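Local atomic coordinates of epidermin decarboxylase (Staphylococcus epidermidis, PDB entry 1G63), a protein that catalyses the FMN-dependent oxidative decarboxylation of the C-terminal cysteine residue of the epidermin precursor peptide, forming a carbon-carbon double bond. Residues A11-I16 / F113-I118. Sequence-based numbering, arbitrary orientation.
Sequences ASINVI and FPNMNI. With FMN (flavin mononucleotide), chain N.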
ATOM      1  N   ALA B  11      -7.002  14.383  23.705  1.00 24.68           N
ATOM      2  CA  ALA B  11      -7.061  15.315  22.586  1.00 26.07           C
ATOM      3  C   ALA B  11      -7.540  16.732  22.884  1.00 27.59           C
ATOM      4  O   ALA B  11      -8.517  17.215  22.311  1.00 27.63           O
ATOM      5  CB  ALA B  11      -7.887  14.712  21.456  1.00 25.20           C
ATOM      6  N   SER B  12      -6.836  17.391  23.791  1.00 29.76           N
ATOM      7  CA  SER B  12      -7.112  18.776  24.132  1.00 30.96           C
ATOM      8  C   SER B  12      -6.012  19.564  23.431  1.00 31.37           C
ATOM      9  O   SER B  12      -4.882  19.094  23.328  1.00 31.13           O
ATOM     10  CB  SER B  12      -7.002  19.002  25.637  1.00 32.54           C
ATOM     11  OG  SER B  12      -6.751  20.373  25.918  1.00 31.63           O
ATOM     12  N   ILE B  13      -6.337  20.753  22.944  1.00 32.56           N
ATOM     13  CA  ILE B  13      -5.356  21.576  22.255  1.00 32.20           C
ATOM     14  C   ILE B  13      -4.078  21.745  23.078  1.00 32.74           C
ATOM     15  O   ILE B  13      -2.983  21.812  22.522  1.00 32.17           O
ATOM     16  CB  ILE B  13      -5.943  22.980  21.924  1.00 33.21           C
ATOM     17  CG1 ILE B  13      -4.913  23.819  21.166  1.00 32.26           C
ATOM     18  CG2 ILE B  13      -6.367  23.688  23.206  1.00 32.13           C
ATOM     19  CD1 ILE B  13      -4.441  23.195  19.872  1.00 32.91           C
ATOM     20  N   ASN B  14      -4.212  21.796  24.401  1.00 33.15           N
ATOM     21  CA  ASN B  14      -3.042  21.979  25.254  1.00 34.48           C
ATOM     22  C   ASN B  14      -2.137  20.774  25.405  1.00 33.88           C
ATOM     23  O   ASN B  14      -1.133  20.844  26.112  1.00 34.07           O
ATOM     24  CB  ASN B  14      -3.455  22.479  26.634  1.00 35.61           C
ATOM     25  CG  ASN B  14      -3.959  23.895  26.596  1.00 36.22           C
ATOM     26  OD1 ASN B  14      -5.156  24.145  26.721  1.00 38.30           O
ATOM     27  ND2 ASN B  14      -3.047  24.837  26.400  1.00 36.71           N
ATOM     28  N   VAL B  15      -2.479  19.670  24.752  1.00 33.11           N
ATOM     29  CA  VAL B  15      -1.636  18.488  24.832  1.00 33.06           C
ATOM     30  C   VAL B  15      -0.310  18.803  24.130  1.00 33.88           C
ATOM     31  O   VAL B  15       0.692  18.120  24.338  1.00 32.95           O
ATOM     32  CB  VAL B  15      -2.307  17.267  24.167  1.00 31.99           C
ATOM     33  CG1 VAL B  15      -2.420  17.484  22.672  1.00 31.70           C
ATOM     34  CG2 VAL B  15      -1.522  16.007  24.484  1.00 29.78           C
ATOM     35  N   ILE B  16      -0.308  19.850  23.305  1.00 34.18           N
ATOM     36  CA  ILE B  16       0.904  20.244  22.593  1.00 36.54           C
ATOM     37  C   ILE B  16       1.952  20.827  23.543  1.00 37.04           C
ATOM     38  O   ILE B  16       3.111  20.994  23.168  1.00 37.97           O
ATOM     39  CB  ILE B  16       0.615  21.298  21.497  1.00 37.68           C
ATOM     40  CG1 ILE B  16       0.291  22.651  22.138  1.00 38.41           C
ATOM     41  CG2 ILE B  16      -0.536  20.833  20.623  1.00 37.19           C
ATOM     42  CD1 ILE B  16       0.113  23.771  21.140  1.00 39.86           C
ATOM     43  N   PHE B 113      -7.770  16.747  35.402  1.00 28.46           N
ATOM     44  CA  PHE B 113      -7.590  18.185  35.173  1.00 29.08           C
ATOM     45  C   PHE B 113      -8.304  18.599  33.883  1.00 29.16           C
ATOM     46  O   PHE B 113      -7.724  18.593  32.802  1.00 27.46           O
ATOM     47  CB  PHE B 113      -6.107  18.547  35.076  1.00 28.24           C
ATOM     48  CG  PHE B 113      -5.346  18.309  36.338  1.00 31.50           C
ATOM     49  CD1 PHE B 113      -4.794  17.056  36.611  1.00 31.77           C
ATOM     50  CD2 PHE B 113      -5.197  19.327  37.274  1.00 30.61           C
ATOM     51  CE1 PHE B 113      -4.103  16.827  37.801  1.00 31.82           C
ATOM     52  CE2 PHE B 113      -4.510  19.108  38.463  1.00 30.25           C
ATOM     53  CZ  PHE B 113      -3.961  17.856  38.728  1.00 31.49           C
ATOM     54  N   PRO B 114      -9.581  18.971  33.991  1.00 29.84           N
ATOM     55  CA  PRO B 114     -10.373  19.380  32.828  1.00 31.01           C
ATOM     56  C   PRO B 114      -9.784  20.541  32.038  1.00 32.79           C
ATOM     57  O   PRO B 114      -9.243  21.487  32.615  1.00 32.94           O
ATOM     58  CB  PRO B 114     -11.722  19.756  33.440  1.00 30.54           C
ATOM     59  CG  PRO B 114     -11.799  18.907  34.668  1.00 30.70           C
ATOM     60  CD  PRO B 114     -10.396  19.005  35.217  1.00 29.75           C
ATOM     61  N   ASN B 115      -9.884  20.452  30.713  1.00 32.96           N
ATOM     62  CA  ASN B 115      -9.432  21.520  29.829  1.00 32.28           C
ATOM     63  C   ASN B 115     -10.283  21.512  28.569  1.00 32.15           C
ATOM     64  O   ASN B 115     -10.302  20.532  27.823  1.00 32.45           O
ATOM     65  CB  ASN B 115      -7.966  21.378  29.446  1.00 31.97           C
ATOM     66  CG  ASN B 115      -7.476  22.561  28.617  1.00 32.90           C
ATOM     67  OD1 ASN B 115      -7.250  22.442  27.415  1.00 31.71           O
ATOM     68  ND2 ASN B 115      -7.332  23.720  29.263  1.00 32.77           N
ATOM     69  N   MET B 116     -10.984  22.615  28.343  1.00 31.03           N
ATOM     70  CA  MET B 116     -11.862  22.742  27.197  1.00 31.37           C
ATOM     71  C   MET B 116     -12.350  24.179  27.142  1.00 32.80           C
ATOM     72  O   MET B 116     -12.159  24.939  28.088  1.00 31.70           O
ATOM     73  CB  MET B 116     -13.066  21.816  27.369  1.00 30.00           C
ATOM     74  CG  MET B 116     -13.880  22.130  28.626  1.00 29.18           C
ATOM     75  SD  MET B 116     -15.137  20.906  29.047  1.00 27.33           S
ATOM     76  CE  MET B 116     -14.133  19.680  29.927  1.00 25.40           C
ATOM     77  N   ASN B 117     -12.984  24.544  26.037  1.00 33.72           N
ATOM     78  CA  ASN B 117     -13.518  25.880  25.894  1.00 35.38           C
ATOM     79  C   ASN B 117     -14.627  26.043  26.922  1.00 36.27           C
ATOM     80  O   ASN B 117     -15.306  25.078  27.266  1.00 34.83           O
ATOM     81  CB  ASN B 117     -14.072  26.080  24.489  1.00 35.96           C
ATOM     82  CG  ASN B 117     -14.604  27.473  24.270  1.00 36.10           C
ATOM     83  OD1 ASN B 117     -15.726  27.794  24.666  1.00 38.96           O
ATOM     84  ND2 ASN B 117     -13.799  28.316  23.650  1.00 35.40           N
ATOM     85  N   ILE B 118     -14.798  27.266  27.414  1.00 37.89           N
ATOM     86  CA  ILE B 118     -15.811  27.563  28.423  1.00 39.12           C
ATOM     87  C   ILE B 118     -17.229  27.091  28.068  1.00 39.21           C
ATOM     88  O   ILE B 118     -17.968  26.652  28.944  1.00 39.69           O
ATOM     89  CB  ILE B 118     -15.835  29.082  28.739  1.00 39.18           C
ATOM     90  CG1 ILE B 118     -16.759  29.355  29.925  1.00 39.44           C
ATOM     91  CG2 ILE B 118     -16.272  29.862  27.516  1.00 38.20           C
ATOM     92  CD1 ILE B 118     -16.319  28.670  31.213  1.00 39.49           C
TER
HETATM   93  N1  FMN N 501     -11.872  18.792  23.467  1.00 30.19           N
HETATM   94  C2  FMN N 501     -11.724  19.127  24.788  1.00 30.16           C
HETATM   95  O2  FMN N 501     -12.310  18.588  25.682  1.00 31.08           O
HETATM   96  N3  FMN N 501     -10.821  20.188  25.134  1.00 29.52           N
HETATM   97  C4  FMN N 501     -10.088  20.907  24.254  1.00 29.68           C
HETATM   98  O4  FMN N 501      -9.357  21.827  24.652  1.00 30.20           O
HETATM   99  C4A FMN N 501     -10.268  20.568  22.836  1.00 30.21           C
HETATM  100  N5  FMN N 501      -9.560  21.182  21.895  1.00 32.71           N
HETATM  101  C5A FMN N 501      -9.616  20.730  20.606  1.00 31.73           C
HETATM  102  C6  FMN N 501      -8.759  21.331  19.585  1.00 32.44           C
HETATM  103  C7  FMN N 501      -8.860  21.026  18.258  1.00 32.15           C
HETATM  104  C7M FMN N 501      -7.933  21.672  17.217  1.00 30.77           C
HETATM  105  C8  FMN N 501      -9.690  19.873  17.852  1.00 31.77           C
HETATM  106  C8M FMN N 501      -9.734  19.401  16.419  1.00 31.13           C
HETATM  107  C9  FMN N 501     -10.532  19.310  18.806  1.00 29.69           C
HETATM  108  C9A FMN N 501     -10.532  19.688  20.163  1.00 30.45           C
HETATM  109  N10 FMN N 501     -11.359  19.124  21.184  1.00 27.80           N
HETATM  110  C10 FMN N 501     -11.195  19.446  22.525  1.00 28.94           C
HETATM  111  C1' FMN N 501     -12.297  18.046  20.838  1.00 25.95           C
HETATM  112  C2' FMN N 501     -11.632  16.676  21.119  1.00 23.53           C
HETATM  113  O2' FMN N 501     -10.403  16.457  20.424  1.00 23.94           O
HETATM  114  C3' FMN N 501     -12.595  15.545  20.763  1.00 22.46           C
HETATM  115  O3' FMN N 501     -13.782  15.634  21.618  1.00 19.97           O
HETATM  116  C4' FMN N 501     -12.028  14.137  20.866  1.00 23.26           C
HETATM  117  O4' FMN N 501     -12.953  13.161  20.326  1.00 22.15           O
HETATM  118  C5' FMN N 501     -11.617  13.722  22.271  1.00 24.06           C
HETATM  119  O5' FMN N 501     -10.979  12.428  22.250  1.00 25.55           O
HETATM  120  P   FMN N 501     -10.147  11.847  23.470  1.00 21.73           P
HETATM  121  O1P FMN N 501     -11.054  11.847  24.660  1.00 24.48           O
HETATM  122  O2P FMN N 501      -8.935  12.682  23.633  1.00 25.14           O
HETATM  123  O3P FMN N 501      -9.769  10.392  23.015  1.00 25.23           O
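Ser12 and Asn115 reach for each other with extended first torsions. Asn115 swings CG anti to its backbone N (chi1 -175°), and Ser12 does likewise with OG (chi1 157°). The amide of Asn115 thus arrives at the Ser12 hydroxyl. Asn14 comes in from the same loop as Ser12 and crosses Asn115 at about a right angle, with the two amide planes 72° apart. The two amides and the hydroxyl form a close cluster. Ser12 OG accepts a hydrogen bond from Asn14 N at 3.3 Å, an ST turn that ties the hydroxyl to the start of the 3-10 segment. FMN joins the two segments more clearly. Its N3 donates to Asn115 O at 2.8 Å, in a nearly straight bond, and Ser12 OG lies 3.2 Å from FMN O4. Toward the phosphate, Ala11 N donates to FMN O2P at 2.6 Å; nearer the ring, FMN O2' of the ribityl chain donates to Ala11 O at 2.8 Å. Met162 and Pro81 pack against the Asn115 side chain. The loops after parallel strands 5-9 and 110-114 thus meet around FMN, in the cofactor site of a Rossmann-like HFCD flavoprotein.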